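Local coordinates for protein beta-Ala-His dipeptidase (Homo sapiens, PDB 3DLJ) that hydrolyses Xaa-His dipeptides, above all carnosine and anserine, as a secreted zinc-dependent metallopeptidase of the M20 family, at residues A[100-105]-A[166-171]; A[121-126]-A[457-462]; A[236-241]-A[341-346]. All blocks are in the same frame, centred on the assembly; numbering follows the deposited sequence.

Interaction 1 of 3, residues A[100-105]-A[166-171]; sequences PTKGTV and PVNIKF
Lys-102 lies across Asn-168 at about a right angle where two neighbouring parallel strands, 104-110 and 168-174, begin to pair; the chain between them runs through helix 141-160, making this a beta-alpha-beta crossover in the six-stranded mixed sheet. CB of Lys-102 sits 3.6 Å from Asn-168 ND2, and the extended chain carries NZ on to Asp-164, with which it forms a salt bridge. A water links Lys-102 NZ to Asn-168 OD1. At Gly-103 the backbone takes over: its carbonyl O accepts Asn-168 N at 2.9 Å, while a second water bridges Gly-103 N and Pro-166 O.

Thr-104 and Asn-168 pair across the strands with their side chains on the same face of the sheet. With CG anti to its carbonyl carbon (chi1 -58°), Asn-168 sends ND2 to Thr-104 OG1 at 3.3 Å, the hydroxyl lying close to the amide plane. ND2 also donates to Asp-99 O and OD1 takes the water's proton, so both ends of the amide are engaged, which should hold its rotation. The methyl CG2 of Thr-104 rests 4.0 Å from Lys-170 CG; the NZ of that lysine is hydrogen-bonded to Phe-195 O.

Val-105 turns to the other face with Ile-169, where helix 464-482 covers both side chains. Its CG2 meets Val-167 CG2 at 4.0 Å. The backbone of Val-105 is held at each end: its N donates to Asn-168 O in a nearly straight bond (3.0 Å), and its O accepts Lys-170 N at 2.8 Å with an N-H...O angle of 173°.

Interaction 2 of 3, residues A[121-126]-A[457-462]; sequences GWLTDP and SQNEKI
This loop-to-loop contact, in which the Trp-122 indole lies against the backbone of Gln-458 and Asn-459, joins the loop after strand 104-110 to the turn leading into strand 461-463. Asn-459 N sits over the centre of the ring system, 3.2 Å above its plane, and Gln-458 CA makes a CH-pi contact, 3.8 Å from the centroid of the five-membered ring. Pro-126 CB covers the opposite face, clamping the indole between the two loops. Replacing Trp-122 by an alanine would probably leave a gap between Pro-126 and the 458-459 peptide and deprive Gln-458 CA of its ring partner.

The Asn-459 amide closes the contact with both its ends. OD1 accepts Leu-123 N at 2.8 Å through an in-plane lone pair, while ND2 gives Gly-121 O a bond of 3.1 Å with the donor tilted out of the carbonyl plane. A water held by Thr-124 OG1 also donates to OD1. Glu-460, touched at CB by Trp-122 CH2, is placed as a second-shell residue: its carboxylate forms a salt bridge with Arg-139 and accepts the backbone N of Asp-143, which binds both zinc ions. The contact is consistent with a loop framework beside the two-zinc site of M20 peptidases.

Interaction 3 of 3, residues A[236-241]-A[341-346]; sequences QDFHSG and TVIPGR
Asp-237 OD1 is met by Gly-345 N, at 2.8 Å on the anti side but well out of the carboxylate plane, and by a water that can donate to it and that also accepts a bond from Arg-346 N. The Gly-345 bond lies at one end of a short two-stranded antiparallel ribbon, 238-239 against 342-343, which continues outward from the pairing of the long strands 216-232 and 346-355. A chi1 of -65°, CG opposite the carbonyl carbon, aims the carboxylate of Asp-237 at Gly-345 N, with Asp-237 CB 3.5 Å from Val-342 CG2. The backbone of Gly-345 lies too near for a side chain: a beta carbon would fall about 2.5 Å from Gln-236 O.

Phe-238 and Ile-343 form the hydrogen-bonded pair of the ribbon. Phe-238 N donates to Ile-343 O at 2.8 Å, and Ile-343 N returns the bond to Phe-238 O at 2.7 Å; both are close to straight. Phe-238 O additionally receives a CA-H...O contact from Val-342. The two side chains share one face of the ribbon and meet through their CB atoms, 4.0 Å apart, while Ile-343 O lies at the edge of the phenyl ring, in its plane. Beyond the ribbon, Arg-234 makes a cation-pi contact with the same ring and Phe-243 meets it edge-to-face.

His-239 and Val-342 form the next, non-hydrogen-bonded pair, their side chains diverging. Past them the pairing slackens: Ser-240 N reaches Thr-341 O only through a weak bond. Ile-343 CD1 reaches along the ribbon to Ser-240 CA. At the turn that follows, His-239 ND1 accepts Gly-241 N at 2.9 Å, with the donor almost exactly in the imidazole plane.

Interactions 1 and 2 belong to the zinc-binding part of the chain, their centres about 37 Å apart. Their segments alternate in sequence. Strand 104-110 runs from interaction 1 to the zinc ligand His-110, and strand 461-463 leads from interaction 2 into helix 464-482, which packs on the sheet at interaction 1. Interaction 3, nested between the two segments of interaction 2, lies at the end of a separate mixed sheet. Its centre is about 34 Å from that of interaction 2 and about 61 Å from that of interaction 1, on the opposite side of the chain's centre. This spread matches the two-domain plan of M20 peptidases, with an inserted domain alongside the metal-binding one.

Interaction 1 of 3, residues A[100-105]-A[166-171]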
ATOM      1  N   PRO A 100      33.191   1.413   6.427  1.00 34.56           N
ATOM      2  CA  PRO A 100      33.575   1.867   5.089  1.00 34.82           C
ATOM      3  C   PRO A 100      33.998   0.709   4.175  1.00 35.11           C
ATOM      4  O   PRO A 100      34.029   0.881   2.963  1.00 35.12           O
ATOM      5  CB  PRO A 100      34.753   2.826   5.354  1.00 34.66           C
ATOM      6  CG  PRO A 100      35.297   2.432   6.677  1.00 34.42           C
ATOM      7  CD  PRO A 100      34.207   1.754   7.448  1.00 34.73           C
ATOM      8  N   THR A 101      34.301  -0.457   4.757  1.00 35.26           N
ATOM      9  CA  THR A 101      34.562  -1.677   3.975  1.00 35.81           C
ATOM     10  C   THR A 101      33.271  -2.437   3.575  1.00 35.63           C
ATOM     11  O   THR A 101      33.343  -3.534   3.008  1.00 36.06           O
ATOM     12  CB  THR A 101      35.568  -2.641   4.687  1.00 35.57           C
ATOM     13  OG1 THR A 101      34.912  -3.355   5.738  1.00 36.02           O
ATOM     14  CG2 THR A 101      36.752  -1.877   5.263  1.00 36.61           C
ATOM     15  N   LYS A 102      32.111  -1.830   3.842  1.00 35.14           N
ATOM     16  CA  LYS A 102      30.800  -2.459   3.617  1.00 34.38           C
ATOM     17  C   LYS A 102      29.911  -1.615   2.714  1.00 34.41           C
ATOM     18  O   LYS A 102      30.000  -0.384   2.727  1.00 34.89           O
ATOM     19  CB  LYS A 102      30.084  -2.686   4.943  1.00 33.58           C
ATOM     20  CG  LYS A 102      30.617  -3.841   5.727  1.00 33.95           C
ATOM     21  CD  LYS A 102      29.786  -4.147   6.939  1.00 32.42           C
ATOM     22  CE  LYS A 102      30.488  -5.218   7.763  1.00 33.32           C
ATOM     23  NZ  LYS A 102      30.134  -5.114   9.206  1.00 31.87           N
ATOM     24  N   GLY A 103      29.051  -2.269   1.933  1.00 33.87           N
ATOM     25  CA  GLY A 103      27.982  -1.555   1.229  1.00 33.29           C
ATOM     26  C   GLY A 103      26.895  -1.155   2.217  1.00 33.26           C
ATOM     27  O   GLY A 103      26.915  -1.601   3.384  1.00 32.94           O
ATOM     28  N   THR A 104      25.944  -0.326   1.762  1.00 32.89           N
ATOM     29  CA  THR A 104      24.844   0.147   2.608  1.00 32.53           C
ATOM     30  C   THR A 104      23.469  -0.009   1.958  1.00 32.95           C
ATOM     31  O   THR A 104      23.243   0.468   0.840  1.00 32.65           O
ATOM     32  CB  THR A 104      25.028   1.632   3.023  1.00 32.51           C
ATOM     33  OG1 THR A 104      26.269   1.789   3.726  1.00 32.74           O
ATOM     34  CG2 THR A 104      23.865   2.114   3.919  1.00 31.03           C
ATOM     35  N   VAL A 105      22.559  -0.663   2.685  1.00 32.80           N
ATOM     36  CA  VAL A 105      21.171  -0.867   2.258  1.00 33.67           C
ATOM     37  C   VAL A 105      20.192  -0.097   3.163  1.00 33.52           C
ATOM     38  O   VAL A 105      20.301  -0.145   4.385  1.00 33.19           O
ATOM     39  CB  VAL A 105      20.778  -2.391   2.269  1.00 33.63           C
ATOM     40  CG1 VAL A 105      19.366  -2.585   1.812  1.00 33.66           C
ATOM     41  CG2 VAL A 105      21.741  -3.214   1.392  1.00 35.26           C
ATOM     42  N   PRO A 166      26.413  -8.401   7.162  1.00 35.11           N
ATOM     43  CA  PRO A 166      27.113  -8.285   5.873  1.00 34.89           C
ATOM     44  C   PRO A 166      27.129  -6.868   5.240  1.00 34.45           C
ATOM     45  O   PRO A 166      28.082  -6.505   4.531  1.00 33.86           O
ATOM     46  CB  PRO A 166      26.331  -9.253   4.987  1.00 35.04           C
ATOM     47  CG  PRO A 166      25.749 -10.261   5.965  1.00 34.85           C
ATOM     48  CD  PRO A 166      25.342  -9.415   7.111  1.00 35.24           C
ATOM     49  N   VAL A 167      26.071  -6.095   5.485  1.00 33.63           N
ATOM     50  CA  VAL A 167      25.948  -4.733   4.975  1.00 32.98           C
ATOM     51  C   VAL A 167      25.634  -3.780   6.131  1.00 32.80           C
ATOM     52  O   VAL A 167      25.111  -4.221   7.163  1.00 32.95           O
ATOM     53  CB  VAL A 167      24.837  -4.626   3.894  1.00 32.98           C
ATOM     54  CG1 VAL A 167      25.257  -5.333   2.612  1.00 32.68           C
ATOM     55  CG2 VAL A 167      23.495  -5.187   4.406  1.00 32.38           C
ATOM     56  N   ASN A 168      25.978  -2.495   5.976  1.00 32.25           N
ATOM     57  CA  ASN A 168      25.423  -1.457   6.831  1.00 31.62           C
ATOM     58  C   ASN A 168      23.921  -1.369   6.528  1.00 31.84           C
ATOM     59  O   ASN A 168      23.476  -1.657   5.413  1.00 31.71           O
ATOM     60  CB  ASN A 168      26.096  -0.092   6.606  1.00 31.57           C
ATOM     61  CG  ASN A 168      27.613  -0.112   6.839  1.00 32.11           C
ATOM     62  OD1 ASN A 168      28.110  -0.506   7.900  1.00 30.23           O
ATOM     63  ND2 ASN A 168      28.350   0.350   5.841  1.00 32.44           N
ATOM     64  N   ILE A 169      23.128  -1.007   7.526  1.00 31.74           N
ATOM     65  CA  ILE A 169      21.691  -0.918   7.337  1.00 31.61           C
ATOM     66  C   ILE A 169      21.179   0.413   7.823  1.00 31.28           C
ATOM     67  O   ILE A 169      21.454   0.846   8.946  1.00 30.42           O
ATOM     68  CB  ILE A 169      20.937  -2.078   8.040  1.00 31.82           C
ATOM     69  CG1 ILE A 169      21.369  -3.420   7.420  1.00 31.80           C
ATOM     70  CG2 ILE A 169      19.409  -1.885   7.933  1.00 31.19           C
ATOM     71  CD1 ILE A 169      20.682  -4.638   8.026  1.00 32.93           C
ATOM     72  N   LYS A 170      20.446   1.063   6.934  1.00 31.61           N
ATOM     73  CA  LYS A 170      19.733   2.264   7.255  1.00 31.97           C
ATOM     74  C   LYS A 170      18.221   1.991   7.285  1.00 32.44           C
ATOM     75  O   LYS A 170      17.703   1.118   6.566  1.00 32.03           O
ATOM     76  CB  LYS A 170      20.127   3.397   6.293  1.00 32.26           C
ATOM     77  CG  LYS A 170      21.535   3.947   6.564  1.00 32.19           C
ATOM     78  CD  LYS A 170      21.870   5.227   5.800  1.00 31.47           C
ATOM     79  CE  LYS A 170      23.038   5.944   6.478  1.00 33.29           C
ATOM     80  NZ  LYS A 170      23.807   6.921   5.616  1.00 31.16           N
ATOM     81  N   PHE A 171      17.526   2.713   8.162  1.00 33.22           N
ATOM     82  CA  PHE A 171      16.066   2.609   8.252  1.00 33.93           C
ATOM     83  C   PHE A 171      15.482   3.993   8.101  1.00 34.27           C
ATOM     84  O   PHE A 171      15.939   4.941   8.759  1.00 35.21           O
ATOM     85  CB  PHE A 171      15.613   2.036   9.608  1.00 33.78           C
ATOM     86  CG  PHE A 171      16.401   0.825  10.093  1.00 33.44           C
ATOM     87  CD1 PHE A 171      17.687   0.966  10.626  1.00 32.42           C
ATOM     88  CD2 PHE A 171      15.818  -0.438  10.088  1.00 34.21           C
ATOM     89  CE1 PHE A 171      18.389  -0.123  11.109  1.00 33.37           C
ATOM     90  CE2 PHE A 171      16.512  -1.541  10.571  1.00 35.25           C
ATOM     91  CZ  PHE A 171      17.804  -1.395  11.076  1.00 34.18           C
TER
HETATM   92  O   HOH W   1      28.351  -2.410   9.664  1.00 37.63           O
HETATM   93  O   HOH W   2      28.557  -4.952   2.452  1.00 41.47           O

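Interaction 2 of 3, residues A[121-126]-A[457-462]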
ATOM      1  N   GLY A 121     -17.195  -5.223  10.289  1.00 47.54           N
ATOM      2  CA  GLY A 121     -17.357  -6.636   9.888  1.00 45.23           C
ATOM      3  C   GLY A 121     -16.216  -7.552  10.325  1.00 43.62           C
ATOM      4  O   GLY A 121     -16.003  -8.616   9.745  1.00 44.05           O
ATOM      5  N   TRP A 122     -15.477  -7.136  11.347  1.00 41.71           N
ATOM      6  CA  TRP A 122     -14.365  -7.922  11.898  1.00 39.69           C
ATOM      7  C   TRP A 122     -14.893  -9.053  12.772  1.00 39.97           C
ATOM      8  O   TRP A 122     -15.790  -8.836  13.582  1.00 39.85           O
ATOM      9  CB  TRP A 122     -13.474  -7.023  12.748  1.00 37.91           C
ATOM     10  CG  TRP A 122     -12.555  -6.117  11.977  1.00 35.82           C
ATOM     11  CD1 TRP A 122     -12.874  -4.923  11.375  1.00 34.64           C
ATOM     12  CD2 TRP A 122     -11.157  -6.323  11.744  1.00 33.58           C
ATOM     13  NE1 TRP A 122     -11.753  -4.383  10.779  1.00 33.42           N
ATOM     14  CE2 TRP A 122     -10.690  -5.226  10.987  1.00 33.82           C
ATOM     15  CE3 TRP A 122     -10.252  -7.334  12.101  1.00 32.26           C
ATOM     16  CZ2 TRP A 122      -9.351  -5.107  10.587  1.00 35.58           C
ATOM     17  CZ3 TRP A 122      -8.936  -7.220  11.693  1.00 34.12           C
ATOM     18  CH2 TRP A 122      -8.492  -6.103  10.960  1.00 32.95           C
ATOM     19  N   LEU A 123     -14.343 -10.254  12.594  1.00 39.77           N
ATOM     20  CA  LEU A 123     -14.679 -11.411  13.425  1.00 40.40           C
ATOM     21  C   LEU A 123     -13.803 -11.469  14.667  1.00 39.73           C
ATOM     22  O   LEU A 123     -14.011 -12.298  15.551  1.00 40.19           O
ATOM     23  CB  LEU A 123     -14.521 -12.732  12.640  1.00 41.00           C
ATOM     24  CG  LEU A 123     -15.151 -12.862  11.244  1.00 42.30           C
ATOM     25  CD1 LEU A 123     -14.986 -14.293  10.769  1.00 46.45           C
ATOM     26  CD2 LEU A 123     -16.625 -12.462  11.215  1.00 44.20           C
ATOM     27  N   THR A 124     -12.803 -10.601  14.712  1.00 39.33           N
ATOM     28  CA  THR A 124     -11.908 -10.478  15.853  1.00 38.05           C
ATOM     29  C   THR A 124     -11.791  -9.005  16.188  1.00 37.61           C
ATOM     30  O   THR A 124     -12.201  -8.138  15.408  1.00 37.74           O
ATOM     31  CB  THR A 124     -10.493 -11.040  15.541  1.00 38.75           C
ATOM     32  OG1 THR A 124      -9.908 -10.310  14.453  1.00 38.48           O
ATOM     33  CG2 THR A 124     -10.537 -12.535  15.203  1.00 37.95           C
ATOM     34  N   ASP A 125     -11.245  -8.711  17.359  1.00 37.22           N
ATOM     35  CA  ASP A 125     -10.911  -7.339  17.711  1.00 36.80           C
ATOM     36  C   ASP A 125      -9.703  -6.915  16.841  1.00 36.62           C
ATOM     37  O   ASP A 125      -8.617  -7.496  16.967  1.00 36.38           O
ATOM     38  CB  ASP A 125     -10.610  -7.261  19.214  1.00 36.72           C
ATOM     39  CG  ASP A 125     -10.255  -5.864  19.670  1.00 37.22           C
ATOM     40  OD1 ASP A 125      -9.837  -5.050  18.840  1.00 39.60           O
ATOM     41  OD2 ASP A 125     -10.365  -5.570  20.876  1.00 41.08           O
ATOM     42  N   PRO A 126      -9.892  -5.915  15.944  1.00 36.33           N
ATOM     43  CA  PRO A 126      -8.849  -5.516  14.971  1.00 35.83           C
ATOM     44  C   PRO A 126      -7.469  -5.235  15.572  1.00 35.11           C
ATOM     45  O   PRO A 126      -6.465  -5.416  14.903  1.00 34.80           O
ATOM     46  CB  PRO A 126      -9.414  -4.226  14.344  1.00 36.01           C
ATOM     47  CG  PRO A 126     -10.579  -3.843  15.162  1.00 36.07           C
ATOM     48  CD  PRO A 126     -11.101  -5.089  15.801  1.00 36.22           C
ATOM     49  N   SER A 457      -8.852  -3.727   4.720  1.00 36.11           N
ATOM     50  CA  SER A 457     -10.158  -4.375   4.812  1.00 36.37           C
ATOM     51  C   SER A 457     -10.368  -4.913   6.203  1.00 35.53           C
ATOM     52  O   SER A 457      -9.456  -4.873   7.022  1.00 36.05           O
ATOM     53  CB  SER A 457     -10.247  -5.564   3.852  1.00 36.15           C
ATOM     54  OG  SER A 457     -10.012  -5.114   2.538  1.00 42.06           O
ATOM     55  N   GLN A 458     -11.571  -5.429   6.439  1.00 34.83           N
ATOM     56  CA  GLN A 458     -11.913  -6.171   7.643  1.00 35.03           C
ATOM     57  C   GLN A 458     -11.166  -7.485   7.597  1.00 34.09           C
ATOM     58  O   GLN A 458     -11.000  -8.063   6.522  1.00 33.34           O
ATOM     59  CB  GLN A 458     -13.416  -6.482   7.704  1.00 35.20           C
ATOM     60  CG  GLN A 458     -14.325  -5.353   7.278  1.00 38.12           C
ATOM     61  CD  GLN A 458     -14.732  -5.460   5.824  1.00 39.12           C
ATOM     62  OE1 GLN A 458     -13.919  -5.758   4.956  1.00 37.04           O
ATOM     63  NE2 GLN A 458     -16.014  -5.222   5.554  1.00 40.76           N
ATOM     64  N   ASN A 459     -10.733  -7.949   8.766  1.00 33.59           N
ATOM     65  CA  ASN A 459     -10.080  -9.256   8.922  1.00 32.73           C
ATOM     66  C   ASN A 459      -8.765  -9.381   8.144  1.00 32.19           C
ATOM     67  O   ASN A 459      -8.478 -10.419   7.538  1.00 32.64           O
ATOM     68  CB  ASN A 459     -11.084 -10.383   8.625  1.00 33.65           C
ATOM     69  CG  ASN A 459     -12.361 -10.250   9.462  1.00 33.79           C
ATOM     70  OD1 ASN A 459     -12.293 -10.213  10.686  1.00 36.71           O
ATOM     71  ND2 ASN A 459     -13.509 -10.136   8.808  1.00 30.98           N
ATOM     72  N   GLU A 460      -7.990  -8.293   8.153  1.00 31.46           N
ATOM     73  CA  GLU A 460      -6.583  -8.289   7.750  1.00 31.56           C
ATOM     74  C   GLU A 460      -5.775  -9.289   8.583  1.00 31.42           C
ATOM     75  O   GLU A 460      -5.988  -9.411   9.771  1.00 31.44           O
ATOM     76  CB  GLU A 460      -5.971  -6.890   7.956  1.00 30.93           C
ATOM     77  CG  GLU A 460      -4.534  -6.818   7.476  1.00 28.90           C
ATOM     78  CD  GLU A 460      -3.856  -5.509   7.733  1.00 30.13           C
ATOM     79  OE1 GLU A 460      -4.534  -4.481   8.046  1.00 28.10           O
ATOM     80  OE2 GLU A 460      -2.612  -5.497   7.574  1.00 33.26           O
ATOM     81  N   LYS A 461      -4.832  -9.968   7.949  1.00 31.41           N
ATOM     82  CA  LYS A 461      -3.926 -10.904   8.625  1.00 30.82           C
ATOM     83  C   LYS A 461      -2.581 -10.873   7.905  1.00 30.58           C
ATOM     84  O   LYS A 461      -2.476 -10.373   6.777  1.00 30.24           O
ATOM     85  CB  LYS A 461      -4.479 -12.344   8.563  1.00 29.88           C
ATOM     86  CG  LYS A 461      -4.749 -12.762   7.118  1.00 31.55           C
ATOM     87  CD  LYS A 461      -4.584 -14.205   6.864  1.00 33.52           C
ATOM     88  CE  LYS A 461      -4.821 -14.562   5.399  1.00 33.73           C
ATOM     89  NZ  LYS A 461      -3.544 -14.649   4.643  1.00 31.19           N
ATOM     90  N   ILE A 462      -1.565 -11.426   8.565  1.00 30.33           N
ATOM     91  CA  ILE A 462      -0.411 -11.957   7.893  1.00 29.59           C
ATOM     92  C   ILE A 462      -0.308 -13.413   8.336  1.00 30.20           C
ATOM     93  O   ILE A 462      -0.596 -13.722   9.507  1.00 29.84           O
ATOM     94  CB  ILE A 462       0.897 -11.147   8.171  1.00 29.81           C
ATOM     95  CG1 ILE A 462       1.995 -11.560   7.165  1.00 28.71           C
ATOM     96  CG2 ILE A 462       1.353 -11.265   9.664  1.00 28.96           C
ATOM     97  CD1 ILE A 462       3.244 -10.744   7.232  1.00 29.91           C
TER
HETATM   98  O   HOH W   3     -10.588 -11.280  12.116  1.00 29.97           O

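Interaction 3 of 3, residues A[236-241]-A[341-346]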
ATOM      1  N   GLN A 236     -28.558  22.047   3.578  1.00 38.29           N
ATOM      2  CA  GLN A 236     -29.530  21.313   4.390  1.00 36.40           C
ATOM      3  C   GLN A 236     -30.230  20.211   3.551  1.00 35.39           C
ATOM      4  O   GLN A 236     -30.568  20.423   2.381  1.00 34.58           O
ATOM      5  CB  GLN A 236     -30.540  22.293   5.006  1.00 36.09           C
ATOM      6  CG  GLN A 236     -31.378  21.767   6.164  1.00 35.49           C
ATOM      7  CD  GLN A 236     -32.413  22.767   6.631  1.00 36.47           C
ATOM      8  OE1 GLN A 236     -33.117  23.394   5.818  1.00 37.13           O
ATOM      9  NE2 GLN A 236     -32.525  22.927   7.953  1.00 35.75           N
ATOM     10  N   ASP A 237     -30.417  19.037   4.156  1.00 33.75           N
ATOM     11  CA  ASP A 237     -31.143  17.942   3.530  1.00 32.76           C
ATOM     12  C   ASP A 237     -32.627  18.249   3.554  1.00 31.64           C
ATOM     13  O   ASP A 237     -33.060  19.171   4.262  1.00 31.39           O
ATOM     14  CB  ASP A 237     -30.935  16.627   4.298  1.00 32.67           C
ATOM     15  CG  ASP A 237     -29.530  16.130   4.264  1.00 33.16           C
ATOM     16  OD1 ASP A 237     -28.713  16.569   3.439  1.00 37.59           O
ATOM     17  OD2 ASP A 237     -29.232  15.255   5.082  1.00 35.80           O
ATOM     18  N   PHE A 238     -33.402  17.469   2.801  1.00 30.43           N
ATOM     19  CA  PHE A 238     -34.858  17.609   2.769  1.00 30.89           C
ATOM     20  C   PHE A 238     -35.530  16.324   3.247  1.00 30.79           C
ATOM     21  O   PHE A 238     -35.002  15.215   3.059  1.00 30.20           O
ATOM     22  CB  PHE A 238     -35.380  17.904   1.341  1.00 30.83           C
ATOM     23  CG  PHE A 238     -34.713  19.081   0.647  1.00 31.09           C
ATOM     24  CD1 PHE A 238     -33.455  18.949   0.052  1.00 31.71           C
ATOM     25  CD2 PHE A 238     -35.371  20.296   0.536  1.00 31.05           C
ATOM     26  CE1 PHE A 238     -32.852  20.022  -0.620  1.00 30.49           C
ATOM     27  CE2 PHE A 238     -34.790  21.359  -0.136  1.00 29.69           C
ATOM     28  CZ  PHE A 238     -33.515  21.223  -0.701  1.00 30.02           C
ATOM     29  N   HIS A 239     -36.716  16.485   3.831  1.00 30.39           N
ATOM     30  CA  HIS A 239     -37.607  15.366   4.123  1.00 29.93           C
ATOM     31  C   HIS A 239     -38.081  14.853   2.757  1.00 29.67           C
ATOM     32  O   HIS A 239     -38.566  15.622   1.947  1.00 29.07           O
ATOM     33  CB  HIS A 239     -38.796  15.862   4.939  1.00 29.69           C
ATOM     34  CG  HIS A 239     -39.749  14.786   5.361  1.00 30.36           C
ATOM     35  ND1 HIS A 239     -40.331  13.911   4.472  1.00 30.46           N
ATOM     36  CD2 HIS A 239     -40.256  14.474   6.576  1.00 31.77           C
ATOM     37  CE1 HIS A 239     -41.125  13.083   5.123  1.00 29.77           C
ATOM     38  NE2 HIS A 239     -41.105  13.409   6.399  1.00 31.95           N
ATOM     39  N   SER A 240     -37.945  13.559   2.501  1.00 29.61           N
ATOM     40  CA  SER A 240     -38.135  13.054   1.133  1.00 29.35           C
ATOM     41  C   SER A 240     -39.592  12.980   0.718  1.00 29.71           C
ATOM     42  O   SER A 240     -39.893  12.793  -0.453  1.00 29.54           O
ATOM     43  CB  SER A 240     -37.415  11.728   0.914  1.00 28.12           C
ATOM     44  OG  SER A 240     -38.207  10.653   1.349  1.00 27.69           O
ATOM     45  N   GLY A 241     -40.496  13.121   1.688  1.00 30.31           N
ATOM     46  CA  GLY A 241     -41.921  13.196   1.410  1.00 31.09           C
ATOM     47  C   GLY A 241     -42.454  14.613   1.316  1.00 31.82           C
ATOM     48  O   GLY A 241     -43.208  14.940   0.395  1.00 33.35           O
ATOM     49  N   THR A 341     -35.698   8.510   5.632  1.00 30.04           N
ATOM     50  CA  THR A 341     -36.379   9.162   4.521  1.00 30.52           C
ATOM     51  C   THR A 341     -35.895  10.626   4.299  1.00 31.09           C
ATOM     52  O   THR A 341     -36.496  11.620   4.790  1.00 30.32           O
ATOM     53  CB  THR A 341     -37.928   9.091   4.668  1.00 30.67           C
ATOM     54  OG1 THR A 341     -38.298   9.335   6.024  1.00 29.25           O
ATOM     55  CG2 THR A 341     -38.445   7.720   4.284  1.00 30.73           C
ATOM     56  N   VAL A 342     -34.801  10.728   3.546  1.00 30.38           N
ATOM     57  CA  VAL A 342     -34.048  11.964   3.408  1.00 29.74           C
ATOM     58  C   VAL A 342     -33.623  12.156   1.946  1.00 30.18           C
ATOM     59  O   VAL A 342     -33.235  11.207   1.278  1.00 31.79           O
ATOM     60  CB  VAL A 342     -32.792  11.980   4.384  1.00 29.57           C
ATOM     61  CG1 VAL A 342     -31.717  10.962   3.962  1.00 24.59           C
ATOM     62  CG2 VAL A 342     -32.201  13.392   4.521  1.00 25.68           C
ATOM     63  N   ILE A 343     -33.749  13.375   1.451  1.00 30.12           N
ATOM     64  CA  ILE A 343     -33.082  13.799   0.221  1.00 30.03           C
ATOM     65  C   ILE A 343     -31.826  14.589   0.651  1.00 30.51           C
ATOM     66  O   ILE A 343     -31.948  15.711   1.107  1.00 29.96           O
ATOM     67  CB  ILE A 343     -33.989  14.742  -0.608  1.00 30.36           C
ATOM     68  CG1 ILE A 343     -35.240  14.015  -1.113  1.00 26.93           C
ATOM     69  CG2 ILE A 343     -33.217  15.401  -1.754  1.00 28.45           C
ATOM     70  CD1 ILE A 343     -36.362  14.983  -1.467  1.00 30.52           C
ATOM     71  N   PRO A 344     -30.628  13.981   0.540  1.00 31.15           N
ATOM     72  CA  PRO A 344     -29.347  14.664   0.824  1.00 31.43           C
ATOM     73  C   PRO A 344     -29.203  15.961   0.023  1.00 31.66           C
ATOM     74  O   PRO A 344     -29.510  15.969  -1.158  1.00 31.52           O
ATOM     75  CB  PRO A 344     -28.298  13.642   0.364  1.00 31.03           C
ATOM     76  CG  PRO A 344     -28.989  12.322   0.487  1.00 31.03           C
ATOM     77  CD  PRO A 344     -30.423  12.564   0.156  1.00 31.34           C
ATOM     78  N   GLY A 345     -28.762  17.041   0.665  1.00 31.86           N
ATOM     79  CA  GLY A 345     -28.594  18.318  -0.016  1.00 32.68           C
ATOM     80  C   GLY A 345     -27.264  18.424  -0.759  1.00 33.63           C
ATOM     81  O   GLY A 345     -27.164  19.077  -1.787  1.00 34.32           O
ATOM     82  N   ARG A 346     -26.235  17.760  -0.252  1.00 34.33           N
ATOM     83  CA  ARG A 346     -24.905  17.866  -0.823  1.00 34.79           C
ATOM     84  C   ARG A 346     -24.216  16.530  -0.674  1.00 33.42           C
ATOM     85  O   ARG A 346     -24.044  16.019   0.444  1.00 33.08           O
ATOM     86  CB  ARG A 346     -24.098  18.935  -0.055  1.00 35.05           C
ATOM     87  CG  ARG A 346     -22.985  19.577  -0.849  1.00 36.47           C
ATOM     88  CD  ARG A 346     -22.239  20.604   0.031  1.00 38.38           C
ATOM     89  NE  ARG A 346     -21.069  19.975   0.630  1.00 45.85           N
ATOM     90  CZ  ARG A 346     -19.853  20.509   0.627  1.00 49.67           C
ATOM     91  NH1 ARG A 346     -18.831  19.842   1.180  1.00 48.96           N
ATOM     92  NH2 ARG A 346     -19.666  21.714   0.078  1.00 50.04           N
TER
HETATM   93  O   HOH W   4     -26.183  16.135   2.510  1.00 25.09           O